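Local coordinates for protein short-chain dehydrogenase/reductase SDR (Burkholderia phymatum, PDB 5IG2) that binds NAD in a Rossmann-type fold and, as a short-chain dehydrogenase/reductase, probably catalyses NAD(P)-dependent oxidation of an alcohol or reduction of the matching carbonyl, at residues B[107-112]-B[219-224]; B[112-117]-B[214-219]; B[151-156]-B[163-168]; B[202-207]-B[230-235]. All blocks are in the same frame, centred on the assembly; numbering follows the deposited sequence.

Interaction 1 of 4, residues B[107-112]-B[219-224]; sequences LWESSA and QPTRSQ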
# COMPACT_ATOMS: atom_id res chain seq x y z
N LEU B 107 -20.92 -21.60 -53.58
CA LEU B 107 -20.01 -22.53 -54.24
C LEU B 107 -19.57 -22.04 -55.62
O LEU B 107 -18.39 -22.13 -55.96
CB LEU B 107 -20.67 -23.90 -54.36
CG LEU B 107 -19.70 -25.02 -54.75
CD1 LEU B 107 -18.59 -25.15 -53.70
CD2 LEU B 107 -20.47 -26.32 -54.94
N TRP B 108 -20.50 -21.49 -56.40
CA TRP B 108 -20.19 -21.06 -57.77
C TRP B 108 -19.37 -19.77 -57.82
O TRP B 108 -18.81 -19.46 -58.88
CB TRP B 108 -21.47 -20.86 -58.58
CG TRP B 108 -22.40 -19.86 -57.96
CD1 TRP B 108 -22.43 -18.51 -58.18
CD2 TRP B 108 -23.42 -20.14 -57.00
NE1 TRP B 108 -23.41 -17.93 -57.40
CE2 TRP B 108 -24.03 -18.90 -56.67
CE3 TRP B 108 -23.88 -21.31 -56.38
CZ2 TRP B 108 -25.08 -18.81 -55.75
CZ3 TRP B 108 -24.92 -21.21 -55.46
CH2 TRP B 108 -25.51 -19.97 -55.16
N GLU B 109 -19.28 -19.02 -56.73
CA GLU B 109 -18.48 -17.80 -56.74
C GLU B 109 -16.99 -18.05 -56.55
O GLU B 109 -16.19 -17.15 -56.81
CB GLU B 109 -18.97 -16.83 -55.66
CG GLU B 109 -20.36 -16.32 -55.92
CD GLU B 109 -20.83 -15.36 -54.85
OE1 GLU B 109 -20.26 -15.37 -53.75
OE2 GLU B 109 -21.78 -14.59 -55.11
N SER B 110 -16.60 -19.23 -56.08
CA SER B 110 -15.18 -19.54 -55.89
C SER B 110 -14.49 -19.74 -57.23
O SER B 110 -15.10 -20.10 -58.23
CB SER B 110 -15.01 -20.79 -55.04
OG SER B 110 -15.47 -20.61 -53.71
N SER B 111 -13.18 -19.52 -57.24
CA SER B 111 -12.40 -19.62 -58.46
C SER B 111 -11.86 -21.03 -58.66
O SER B 111 -11.84 -21.85 -57.74
CB SER B 111 -11.23 -18.64 -58.42
OG SER B 111 -10.35 -19.01 -57.37
N ALA B 112 -11.42 -21.30 -59.89
CA ALA B 112 -10.67 -22.54 -60.15
C ALA B 112 -9.47 -22.64 -59.22
O ALA B 112 -9.15 -23.72 -58.71
CB ALA B 112 -10.23 -22.60 -61.61
N GLN B 219 -11.75 -9.28 -56.33
CA GLN B 219 -12.16 -8.95 -54.97
C GLN B 219 -13.04 -10.05 -54.39
O GLN B 219 -13.77 -10.73 -55.12
CB GLN B 219 -12.92 -7.63 -54.96
CG GLN B 219 -12.08 -6.43 -55.25
CD GLN B 219 -11.31 -6.00 -54.03
OE1 GLN B 219 -11.77 -5.16 -53.26
NE2 GLN B 219 -10.14 -6.59 -53.83
N PRO B 220 -13.01 -10.25 -53.07
CA PRO B 220 -13.91 -11.23 -52.45
C PRO B 220 -15.36 -10.77 -52.52
O PRO B 220 -15.65 -9.57 -52.48
CB PRO B 220 -13.41 -11.31 -51.00
CG PRO B 220 -12.02 -10.71 -51.04
CD PRO B 220 -12.08 -9.66 -52.09
N THR B 221 -16.27 -11.73 -52.66
CA THR B 221 -17.69 -11.41 -52.77
C THR B 221 -18.32 -11.24 -51.39
O THR B 221 -17.73 -11.59 -50.37
CB THR B 221 -18.44 -12.50 -53.53
OG1 THR B 221 -18.40 -13.71 -52.77
CG2 THR B 221 -17.80 -12.75 -54.90
N ARG B 222 -19.55 -10.73 -51.38
CA ARG B 222 -20.32 -10.64 -50.14
C ARG B 222 -20.38 -11.99 -49.41
O ARG B 222 -20.09 -12.08 -48.21
CB ARG B 222 -21.72 -10.12 -50.43
CG ARG B 222 -22.54 -9.82 -49.19
CD ARG B 222 -24.03 -9.86 -49.48
NE ARG B 222 -24.40 -11.17 -50.02
CZ ARG B 222 -24.48 -12.29 -49.29
NH1 ARG B 222 -24.82 -13.43 -49.87
NH2 ARG B 222 -24.23 -12.26 -47.98
N SER B 223 -20.77 -13.05 -50.12
CA SER B 223 -20.91 -14.34 -49.45
C SER B 223 -19.56 -14.90 -48.99
O SER B 223 -19.49 -15.64 -48.00
CB SER B 223 -21.64 -15.34 -50.36
OG SER B 223 -20.75 -16.00 -51.27
N GLN B 224 -18.48 -14.55 -49.69
CA GLN B 224 -17.17 -15.00 -49.25
C GLN B 224 -16.75 -14.27 -47.98
O GLN B 224 -16.25 -14.89 -47.04
CB GLN B 224 -16.15 -14.81 -50.37
CG GLN B 224 -16.43 -15.74 -51.54
CD GLN B 224 -15.70 -15.38 -52.81
OE1 GLN B 224 -15.06 -14.32 -52.90
NE2 GLN B 224 -15.79 -16.26 -53.82
O HOH W 1 -21.83 -13.08 -52.84
O HOH W 2 -17.34 -18.58 -53.03
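Glu-109 reaches the start of helix 222-236 and places one carboxylate oxygen between two hydroxyls. Ser-223 OG donates to Glu-109 OE1 at 2.6 Å, and Thr-221 OG1 donates to the same Glu-109 OE1 at 2.7 Å. They come from opposite faces of the carboxylate, 37° and 49° out of its plane respectively, an arrangement that should restrict its rotation. The glutamate chain runs extended beyond CG, which gives it the span it needs. Ser-223 OG also has a bond with Phe-106 N, so this hydroxyl is bonded to two points of the loop ahead of helix 112-140.

Water extends the polar network. One molecule donates to Glu-109 OE2 at 2.7 Å and accepts from Ser-223 N, an amide of the first helical turn; the proximity of this helix end would be expected to favour the charged carboxylate. A second water lies 2.8 Å from Ser-110 OG and accepts from Gln-224 NE2 at 2.9 Å.

Capping bonds hold the receiving side in shape. Thr-221 and Gln-224 form a capping box: Gln-224 N donates to Thr-221 OG1 at 3.2 Å, and Thr-221 N returns a bond to Gln-224 OE1 at 2.9 Å. Because OG1 lies between the backbone N and carbonyl carbon (chi1 66°), it can cap its own helix while bonding to Glu-109.

The contact thus joins the loop that follows strand 94-97 to the N-terminus of helix 222-236. Leu-107 and Ser-110 rest on Ile-163 of helix 162-185, while Leu-107 N bonds to Asp-181 of the second subunit.

Interaction 2 of 4, residues B[112-117]-B[214-219]; sequences ANDWAW and LRNEAQ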
# COMPACT_ATOMS: atom_id res chain seq x y z
N ALA B 112 -11.42 -21.30 -59.89
CA ALA B 112 -10.67 -22.54 -60.15
C ALA B 112 -9.47 -22.64 -59.22
O ALA B 112 -9.15 -23.72 -58.71
CB ALA B 112 -10.23 -22.60 -61.61
N ASN B 113 -8.79 -21.51 -58.98
CA ASN B 113 -7.64 -21.52 -58.08
C ASN B 113 -8.04 -21.93 -56.67
O ASN B 113 -7.27 -22.58 -55.96
CB ASN B 113 -6.97 -20.13 -58.06
CG ASN B 113 -6.05 -19.89 -59.25
OD1 ASN B 113 -5.74 -20.80 -60.02
ND2 ASN B 113 -5.61 -18.65 -59.39
N ASP B 114 -9.24 -21.53 -56.22
CA ASP B 114 -9.70 -21.93 -54.90
C ASP B 114 -9.81 -23.45 -54.81
O ASP B 114 -9.38 -24.06 -53.82
CB ASP B 114 -11.04 -21.29 -54.56
CG ASP B 114 -10.97 -19.78 -54.38
OD1 ASP B 114 -9.88 -19.25 -54.04
OD2 ASP B 114 -12.02 -19.12 -54.58
N TRP B 115 -10.43 -24.06 -55.82
CA TRP B 115 -10.54 -25.52 -55.85
C TRP B 115 -9.17 -26.18 -55.86
O TRP B 115 -8.92 -27.13 -55.11
CB TRP B 115 -11.35 -25.96 -57.07
CG TRP B 115 -12.82 -25.67 -57.02
CD1 TRP B 115 -13.45 -24.56 -57.50
CD2 TRP B 115 -13.84 -26.52 -56.49
NE1 TRP B 115 -14.81 -24.66 -57.27
CE2 TRP B 115 -15.07 -25.85 -56.66
CE3 TRP B 115 -13.84 -27.78 -55.88
CZ2 TRP B 115 -16.29 -26.40 -56.25
CZ3 TRP B 115 -15.05 -28.33 -55.47
CH2 TRP B 115 -16.26 -27.64 -55.65
N ALA B 116 -8.28 -25.71 -56.74
CA ALA B 116 -6.94 -26.30 -56.82
C ALA B 116 -6.18 -26.18 -55.51
O ALA B 116 -5.45 -27.09 -55.10
CB ALA B 116 -6.16 -25.65 -57.96
N TRP B 117 -6.32 -25.03 -54.83
CA TRP B 117 -5.59 -24.82 -53.59
C TRP B 117 -6.08 -25.77 -52.50
O TRP B 117 -5.29 -26.52 -51.91
CB TRP B 117 -5.76 -23.37 -53.14
CG TRP B 117 -5.10 -23.04 -51.81
CD1 TRP B 117 -3.88 -23.48 -51.37
CD2 TRP B 117 -5.64 -22.23 -50.76
NE1 TRP B 117 -3.63 -22.96 -50.11
CE2 TRP B 117 -4.70 -22.20 -49.72
CE3 TRP B 117 -6.84 -21.52 -50.61
CZ2 TRP B 117 -4.90 -21.48 -48.53
CZ3 TRP B 117 -7.06 -20.80 -49.42
CH2 TRP B 117 -6.09 -20.79 -48.40
N LEU B 214 -1.68 -19.36 -56.92
CA LEU B 214 -3.10 -19.62 -56.81
C LEU B 214 -3.88 -18.44 -56.24
O LEU B 214 -5.04 -18.61 -55.85
CB LEU B 214 -3.34 -20.88 -55.97
CG LEU B 214 -2.75 -22.14 -56.62
CD1 LEU B 214 -2.81 -23.36 -55.69
CD2 LEU B 214 -3.48 -22.41 -57.93
N ARG B 215 -3.28 -17.26 -56.18
CA ARG B 215 -4.00 -16.09 -55.70
C ARG B 215 -5.14 -15.71 -56.65
O ARG B 215 -5.12 -16.03 -57.84
CB ARG B 215 -3.07 -14.90 -55.54
CG ARG B 215 -2.01 -15.11 -54.50
CD ARG B 215 -1.72 -13.83 -53.74
NE ARG B 215 -0.40 -13.86 -53.13
CZ ARG B 215 -0.10 -14.55 -52.03
NH1 ARG B 215 1.14 -14.51 -51.56
NH2 ARG B 215 -1.03 -15.26 -51.40
N ASN B 216 -6.13 -15.02 -56.09
CA ASN B 216 -7.28 -14.53 -56.84
C ASN B 216 -7.06 -13.05 -57.15
O ASN B 216 -6.84 -12.25 -56.24
CB ASN B 216 -8.57 -14.71 -56.04
CG ASN B 216 -8.90 -16.17 -55.82
OD1 ASN B 216 -8.84 -16.98 -56.75
ND2 ASN B 216 -9.25 -16.53 -54.58
N GLU B 217 -7.13 -12.70 -58.43
CA GLU B 217 -7.07 -11.29 -58.79
C GLU B 217 -8.34 -10.56 -58.34
O GLU B 217 -8.28 -9.39 -57.96
CB GLU B 217 -6.85 -11.12 -60.29
N ALA B 218 -9.48 -11.25 -58.36
CA ALA B 218 -10.76 -10.63 -58.07
C ALA B 218 -10.92 -10.30 -56.59
O ALA B 218 -10.33 -10.93 -55.72
CB ALA B 218 -11.90 -11.56 -58.50
N GLN B 219 -11.75 -9.28 -56.33
CA GLN B 219 -12.16 -8.95 -54.97
C GLN B 219 -13.04 -10.05 -54.39
O GLN B 219 -13.77 -10.73 -55.12
CB GLN B 219 -12.92 -7.63 -54.96
CG GLN B 219 -12.08 -6.43 -55.25
CD GLN B 219 -11.31 -6.00 -54.03
OE1 GLN B 219 -11.77 -5.16 -53.26
NE2 GLN B 219 -10.14 -6.59 -53.83
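Asp-114 OD1 takes two partners from the loop ahead of helix 222-236: Asn-216 ND2 donates to it at 2.8 Å, and Arg-210 forms a salt bridge with the same oxygen. The hydrogen bond from Asn-216 is straight, 179° at the hydrogen, and meets OD1 on the syn side, slightly out of the carboxylate plane, with the carboxylate and amide planes 89° apart. Asp-114 OD2 is engaged by Ser-111 N, while Asn-216 OD1 bonds to Ser-111 OG, so both polar ends of this pair are tied back to the start of helix 112-140.

A second hydrogen bond from an amide group runs in the reverse sense, from helix to loop. Asn-113 ND2 donates to Arg-215 O at 3.1 Å, from above the carbonyl plane (44° out of it). Beside it the loop backbone comes close to the helix, Asn-113 CB being 3.3 Å from Leu-214 O.

Leu-214 supplies the apolar part by dividing its two methyls. Its CD1 lies 3.9 Å from Trp-117 CB and comes to the indole obliquely, whereas its CD2 meets Ala-116 CB at 4.2 Å and also Asn-113 OD1 at 3.5 Å. Trp-117 has CG anti to its backbone N, which leads the indole away from Leu-214 toward Arg-210, Pro-211 and Val-101; the side chain comes within about 5 Å of the nearest NAD atom.

Fastening the loop between strand 189-194 and helix 222-236 onto the first turns of helix 112-140 fits the short-chain dehydrogenase/reductase fold, in which the segment after the sixth strand generally borders the cofactor and substrate cleft.

Interaction 3 of 4, residues B[151-156]-B[163-168]; sequences SVAGLL and IYNASK. With NAD (nicotinamide-adenine-dinucleotide), chain F; ACT (acetate ion), chain G.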
# COMPACT_ATOMS: atom_id res chain seq x y z
N SER B 151 -12.68 -33.64 -40.68
CA SER B 151 -13.46 -32.60 -40.02
C SER B 151 -14.87 -33.12 -39.86
O SER B 151 -15.24 -34.07 -40.56
CB SER B 151 -13.47 -31.30 -40.84
OG SER B 151 -14.42 -30.39 -40.32
N VAL B 152 -15.68 -32.52 -38.99
CA VAL B 152 -17.12 -32.76 -39.09
C VAL B 152 -17.66 -32.28 -40.44
O VAL B 152 -18.72 -32.75 -40.88
CB VAL B 152 -17.90 -32.10 -37.92
CG1 VAL B 152 -17.41 -32.65 -36.59
CG2 VAL B 152 -17.78 -30.57 -37.98
N ALA B 153 -16.94 -31.37 -41.12
CA ALA B 153 -17.31 -30.99 -42.48
C ALA B 153 -17.11 -32.11 -43.49
O ALA B 153 -17.51 -31.96 -44.65
CB ALA B 153 -16.51 -29.77 -42.94
N GLY B 154 -16.47 -33.21 -43.10
CA GLY B 154 -16.45 -34.40 -43.92
C GLY B 154 -17.61 -35.33 -43.65
O GLY B 154 -17.75 -36.36 -44.32
N LEU B 155 -18.44 -34.99 -42.67
CA LEU B 155 -19.62 -35.76 -42.33
C LEU B 155 -20.91 -35.00 -42.57
O LEU B 155 -21.98 -35.62 -42.58
CB LEU B 155 -19.57 -36.20 -40.85
CG LEU B 155 -18.30 -36.92 -40.38
CD1 LEU B 155 -18.33 -37.07 -38.85
CD2 LEU B 155 -18.17 -38.27 -41.07
N LEU B 156 -20.83 -33.68 -42.76
CA LEU B 156 -21.95 -32.77 -42.99
C LEU B 156 -21.64 -31.95 -44.22
O LEU B 156 -20.53 -31.97 -44.75
CB LEU B 156 -22.14 -31.83 -41.80
CG LEU B 156 -22.42 -32.45 -40.45
CD1 LEU B 156 -22.32 -31.39 -39.37
CD2 LEU B 156 -23.81 -33.04 -40.47
N ILE B 163 -16.31 -26.20 -51.05
CA ILE B 163 -15.01 -26.70 -51.49
C ILE B 163 -14.32 -27.42 -50.34
O ILE B 163 -13.77 -28.52 -50.50
CB ILE B 163 -14.13 -25.56 -52.02
CG1 ILE B 163 -14.73 -24.98 -53.30
CG2 ILE B 163 -12.73 -26.07 -52.32
CD1 ILE B 163 -13.92 -23.81 -53.86
N TYR B 164 -14.36 -26.81 -49.16
CA TYR B 164 -13.79 -27.43 -47.97
C TYR B 164 -14.54 -28.71 -47.60
O TYR B 164 -13.92 -29.75 -47.36
CB TYR B 164 -13.83 -26.41 -46.83
CG TYR B 164 -13.21 -26.87 -45.53
CD1 TYR B 164 -11.82 -26.81 -45.34
CD2 TYR B 164 -14.00 -27.32 -44.47
CE1 TYR B 164 -11.24 -27.20 -44.14
CE2 TYR B 164 -13.43 -27.70 -43.25
CZ TYR B 164 -12.05 -27.64 -43.10
OH TYR B 164 -11.49 -28.03 -41.90
N ASN B 165 -15.88 -28.64 -47.58
CA ASN B 165 -16.69 -29.83 -47.32
C ASN B 165 -16.30 -30.97 -48.24
O ASN B 165 -16.03 -32.09 -47.79
CB ASN B 165 -18.18 -29.53 -47.50
CG ASN B 165 -18.70 -28.46 -46.54
OD1 ASN B 165 -18.07 -28.16 -45.53
ND2 ASN B 165 -19.88 -27.90 -46.86
N ALA B 166 -16.26 -30.69 -49.54
CA ALA B 166 -15.98 -31.73 -50.53
C ALA B 166 -14.62 -32.36 -50.28
O ALA B 166 -14.48 -33.60 -50.32
CB ALA B 166 -16.06 -31.15 -51.94
N SER B 167 -13.61 -31.54 -49.97
CA SER B 167 -12.28 -32.09 -49.72
C SER B 167 -12.28 -32.98 -48.48
O SER B 167 -11.61 -34.02 -48.46
CB SER B 167 -11.25 -30.95 -49.60
OG SER B 167 -11.41 -30.20 -48.40
N LYS B 168 -13.05 -32.61 -47.47
CA LYS B 168 -13.06 -33.39 -46.24
C LYS B 168 -13.90 -34.67 -46.38
O LYS B 168 -13.57 -35.68 -45.77
CB LYS B 168 -13.56 -32.52 -45.08
CG LYS B 168 -12.61 -31.35 -44.75
CD LYS B 168 -11.21 -31.86 -44.44
CE LYS B 168 -10.32 -30.75 -43.86
NZ LYS B 168 -9.00 -31.29 -43.39
PA NAD F . -3.80 -24.25 -38.50
O1A NAD F . -3.85 -23.15 -39.48
O2A NAD F . -3.55 -23.78 -37.06
O5B NAD F . -2.74 -25.38 -38.86
C5B NAD F . -2.67 -25.93 -40.19
C4B NAD F . -1.23 -25.83 -40.62
O4B NAD F . -1.09 -26.40 -41.94
C3B NAD F . -0.65 -24.40 -40.70
O3B NAD F . 0.52 -24.27 -39.90
C2B NAD F . -0.33 -24.22 -42.19
O2B NAD F . 0.84 -23.44 -42.40
C1B NAD F . -0.10 -25.66 -42.62
N9A NAD F . -0.24 -25.88 -44.06
C8A NAD F . -1.16 -25.33 -44.90
N7A NAD F . -0.97 -25.62 -46.17
C5A NAD F . 0.16 -26.43 -46.15
C6A NAD F . 0.89 -27.06 -47.17
N6A NAD F . 0.63 -26.90 -48.48
N1A NAD F . 1.94 -27.83 -46.82
C2A NAD F . 2.25 -27.93 -45.52
N3A NAD F . 1.65 -27.36 -44.46
C4A NAD F . 0.61 -26.61 -44.85
O3 NAD F . -5.17 -25.06 -38.54
PN NAD F . -5.62 -26.44 -37.85
O1N NAD F . -4.61 -26.86 -36.84
O2N NAD F . -7.03 -26.26 -37.43
O5D NAD F . -5.57 -27.39 -39.13
C5D NAD F . -5.19 -28.78 -39.02
C4D NAD F . -6.25 -29.61 -39.69
O4D NAD F . -7.46 -29.63 -38.90
C3D NAD F . -6.67 -29.14 -41.09
O3D NAD F . -6.76 -30.26 -41.96
C2D NAD F . -8.06 -28.55 -40.85
O2D NAD F . -8.85 -28.62 -42.04
C1D NAD F . -8.55 -29.50 -39.77
N1N NAD F . -9.77 -29.04 -38.95
C2N NAD F . -9.69 -27.90 -38.24
C3N NAD F . -10.76 -27.49 -37.46
C7N NAD F . -10.69 -26.33 -36.52
O7N NAD F . -11.75 -25.82 -36.12
N7N NAD F . -9.50 -25.82 -36.25
C4N NAD F . -11.90 -28.29 -37.43
C5N NAD F . -11.95 -29.46 -38.16
C6N NAD F . -10.87 -29.82 -38.92
C ACT G . -13.98 -26.98 -39.71
O ACT G . -15.11 -27.11 -39.19
OXT ACT G . -13.50 -28.01 -40.26
CH3 ACT G . -13.20 -25.70 -39.67
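Ala-153 sets its methyl against one corner of the Tyr-164 ring, CB to CE2 3.7 Å, approaching obliquely. Lys-168 overlaps one ring face with CG, offset toward the rim; a bend at chi2 (-57°) then turns its chain toward the nicotinamide ribose. The backbones also come together, Gly-154 CA lying 3.6 Å from Lys-168 C, a closeness that glycine permits.

At the phenol end, Tyr-164 OH bonds to NAD O2D at 2.7 Å and to an acetate oxygen, OXT, at 2.6 Å. Ser-151 OG donates to the same acetate OXT at 2.6 Å, and this OG also accepts from Ala-153 N at 2.8 Å in an ST turn, which helps to hold OG in place. Tyr-164 and Lys-168 have the spacing of the family's Y-x-x-x-K signature, and with Ser-151 they match its Ser-Tyr-Lys catalytic set, so the acetate, probably from the crystallisation liquor, may mark where a substrate oxygen would sit.

Lys-168 NZ takes hold of both ribose hydroxyls, donating to NAD O3D at 2.9 Å and to NAD O2D at 3.0 Å. Thr-149 O, at the end of strand 144-149, provides NZ with a further acceptor and probably helps to position it. On the side away from the cofactor, Asn-165 ND2 bonds to Pro-158 O of its own chain and to Thr-177 OG1 of the second subunit.

Interaction 4 of 4, residues B[202-207]-B[230-235]; sequences GIADAE and QLQRAV. With NAD (nicotinamide-adenine-dinucleotide), chain F.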
# COMPACT_ATOMS: atom_id res chain seq x y z
N GLY B 202 -5.27 -21.61 -36.34
CA GLY B 202 -5.10 -20.67 -37.43
C GLY B 202 -5.89 -20.99 -38.68
O GLY B 202 -5.69 -20.32 -39.69
N ILE B 203 -6.80 -21.97 -38.63
CA ILE B 203 -7.40 -22.48 -39.86
C ILE B 203 -8.22 -21.41 -40.57
O ILE B 203 -8.32 -21.41 -41.80
CB ILE B 203 -8.24 -23.74 -39.57
CG1 ILE B 203 -8.65 -24.44 -40.87
CG2 ILE B 203 -9.49 -23.38 -38.76
CD1 ILE B 203 -7.50 -24.89 -41.74
N ALA B 204 -8.79 -20.46 -39.82
CA ALA B 204 -9.54 -19.38 -40.46
C ALA B 204 -8.64 -18.37 -41.13
O ALA B 204 -9.13 -17.53 -41.89
CB ALA B 204 -10.45 -18.67 -39.46
N ASP B 205 -7.34 -18.43 -40.87
CA ASP B 205 -6.36 -17.56 -41.50
C ASP B 205 -5.55 -18.28 -42.56
O ASP B 205 -4.42 -17.87 -42.85
CB ASP B 205 -5.42 -16.97 -40.44
CG ASP B 205 -5.38 -15.49 -40.49
OD1 ASP B 205 -6.33 -14.87 -39.94
OD2 ASP B 205 -4.43 -14.93 -41.09
N ALA B 206 -6.11 -19.33 -43.17
CA ALA B 206 -5.36 -20.16 -44.11
C ALA B 206 -4.82 -19.35 -45.29
O ALA B 206 -3.82 -19.75 -45.91
CB ALA B 206 -6.23 -21.32 -44.60
N GLU B 207 -5.45 -18.23 -45.63
CA GLU B 207 -4.99 -17.43 -46.77
C GLU B 207 -3.53 -17.04 -46.62
O GLU B 207 -2.87 -16.77 -47.64
CB GLU B 207 -5.83 -16.17 -46.94
CG GLU B 207 -7.22 -16.41 -47.51
CD GLU B 207 -7.22 -16.81 -48.99
OE1 GLU B 207 -6.21 -16.54 -49.69
OE2 GLU B 207 -8.23 -17.40 -49.45
N GLN B 230 -17.78 -15.63 -40.35
CA GLN B 230 -18.44 -16.66 -39.56
C GLN B 230 -17.44 -17.71 -39.12
O GLN B 230 -17.44 -18.13 -37.96
CB GLN B 230 -19.59 -17.30 -40.33
N LEU B 231 -16.56 -18.13 -40.03
CA LEU B 231 -15.55 -19.12 -39.68
C LEU B 231 -14.57 -18.57 -38.64
O LEU B 231 -14.19 -19.28 -37.70
CB LEU B 231 -14.80 -19.58 -40.94
CG LEU B 231 -13.73 -20.64 -40.69
CD1 LEU B 231 -14.37 -21.96 -40.28
CD2 LEU B 231 -12.85 -20.81 -41.91
N GLN B 232 -14.17 -17.31 -38.78
CA GLN B 232 -13.30 -16.71 -37.76
C GLN B 232 -13.93 -16.80 -36.38
O GLN B 232 -13.28 -17.21 -35.41
CB GLN B 232 -12.99 -15.26 -38.12
CG GLN B 232 -12.00 -15.07 -39.27
CD GLN B 232 -10.56 -15.07 -38.80
OE1 GLN B 232 -10.28 -15.04 -37.60
NE2 GLN B 232 -9.62 -15.09 -39.76
N ARG B 233 -15.23 -16.47 -36.29
CA ARG B 233 -15.93 -16.48 -35.01
C ARG B 233 -16.07 -17.90 -34.46
O ARG B 233 -15.89 -18.13 -33.26
CB ARG B 233 -17.31 -15.84 -35.16
CG ARG B 233 -17.31 -14.35 -35.48
CD ARG B 233 -18.74 -13.82 -35.69
NE ARG B 233 -19.65 -14.24 -34.62
CZ ARG B 233 -20.63 -15.13 -34.75
NH1 ARG B 233 -20.86 -15.71 -35.92
NH2 ARG B 233 -21.40 -15.44 -33.71
N ALA B 234 -16.44 -18.85 -35.32
CA ALA B 234 -16.70 -20.21 -34.85
C ALA B 234 -15.42 -20.85 -34.34
O ALA B 234 -15.40 -21.49 -33.28
CB ALA B 234 -17.31 -21.04 -35.97
N VAL B 235 -14.33 -20.66 -35.08
CA VAL B 235 -13.04 -21.24 -34.71
C VAL B 235 -12.55 -20.66 -33.39
O VAL B 235 -12.16 -21.39 -32.47
CB VAL B 235 -12.04 -21.03 -35.85
CG1 VAL B 235 -10.61 -21.24 -35.39
CG2 VAL B 235 -12.39 -21.96 -37.04
PA NAD F . -3.80 -24.25 -38.50
O1A NAD F . -3.85 -23.15 -39.48
O2A NAD F . -3.55 -23.78 -37.06
O5B NAD F . -2.74 -25.38 -38.86
C5B NAD F . -2.67 -25.93 -40.19
C4B NAD F . -1.23 -25.83 -40.62
O4B NAD F . -1.09 -26.40 -41.94
C3B NAD F . -0.65 -24.40 -40.70
O3B NAD F . 0.52 -24.27 -39.90
C2B NAD F . -0.33 -24.22 -42.19
O2B NAD F . 0.84 -23.44 -42.40
C1B NAD F . -0.10 -25.66 -42.62
N9A NAD F . -0.24 -25.88 -44.06
C8A NAD F . -1.16 -25.33 -44.90
N7A NAD F . -0.97 -25.62 -46.17
C5A NAD F . 0.16 -26.43 -46.15
C6A NAD F . 0.89 -27.06 -47.17
N6A NAD F . 0.63 -26.90 -48.48
N1A NAD F . 1.94 -27.83 -46.82
C2A NAD F . 2.25 -27.93 -45.52
N3A NAD F . 1.65 -27.36 -44.46
C4A NAD F . 0.61 -26.61 -44.85
O3 NAD F . -5.17 -25.06 -38.54
PN NAD F . -5.62 -26.44 -37.85
O1N NAD F . -4.61 -26.86 -36.84
O2N NAD F . -7.03 -26.26 -37.43
O5D NAD F . -5.57 -27.39 -39.13
C5D NAD F . -5.19 -28.78 -39.02
C4D NAD F . -6.25 -29.61 -39.69
O4D NAD F . -7.46 -29.63 -38.90
C3D NAD F . -6.67 -29.14 -41.09
O3D NAD F . -6.76 -30.26 -41.96
C2D NAD F . -8.06 -28.55 -40.85
O2D NAD F . -8.85 -28.62 -42.04
C1D NAD F . -8.55 -29.50 -39.77
N1N NAD F . -9.77 -29.04 -38.95
C2N NAD F . -9.69 -27.90 -38.24
C3N NAD F . -10.76 -27.49 -37.46
C7N NAD F . -10.69 -26.33 -36.52
O7N NAD F . -11.75 -25.82 -36.12
N7N NAD F . -9.50 -25.82 -36.25
C4N NAD F . -11.90 -28.29 -37.43
C5N NAD F . -11.95 -29.46 -38.16
C6N NAD F . -10.87 -29.82 -38.92
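Ile-203 and Val-235 make the close-fitting end of this contact, their CG2 methyls 3.7 Å apart and the two side chains crossing at about a right angle. NAD continues the packing beyond them: Ile-203 CG2 also lies 3.5 Å from N7N of the nicotinamide amide, and Val-235 CG2 is 4.0 Å from O7N on the same group. Next along, Ala-204 directs its methyl at helix 222-236, where Leu-231 CD2 comes within 3.9 Å of Ala-204 CA. Gln-232 flanks the same methyl, its CD 3.7 Å from Ala-204 CB. Phe-198 backs this apolar patch, touching both Leu-231 and Val-235.

The other end is looser and more open to solvent. Gln-232 bends at chi2 (-88°), which folds its amide back along Ala-204 and toward the exposed Asp-205. There NE2 of Gln-232 donates to OD1 of Asp-205 at 3.3 Å, a weak bond, with the carboxylate and amide planes 90° apart.

On the cofactor side, Gly-202 N donates to pyrophosphate oxygen O2A of NAD at 2.9 Å. The carbonyl of the same glycine is held in turn by Arg-208. The chemistry therefore has a direction: a firm backbone bond to phosphate, an apolar middle in which Ile-203 lies between the nicotinamide carboxamide and Val-235 of helix 222-236, and a weak polar rim. This is consistent with a helix packed beside the cofactor through apolar contacts, with the polar bond left at the rim.

In the fold
Interaction 3 is the most buried contact, close to the centre of the chain, and interactions 1 and 2 lie farther out and are partly buried; all three reach the second subunit. Interactions 1 and 2 share the start of helix 112-140 and join through Ser-111 and Asn-216; each has a carboxylate oxygen that takes two partners, with an apolar patch added in interaction 2. Ile-163 of 163-168 packs against both, linking them to helix 162-185, which carries the Tyr-Lys pair. Interactions 1 and 4 use opposite ends of helix 222-236, polar at its start and largely methyl-lined farther on. Interactions 3 and 4 do not touch, yet both hold NAD, one at the nicotinamide ribose, the other at the pyrophosphate.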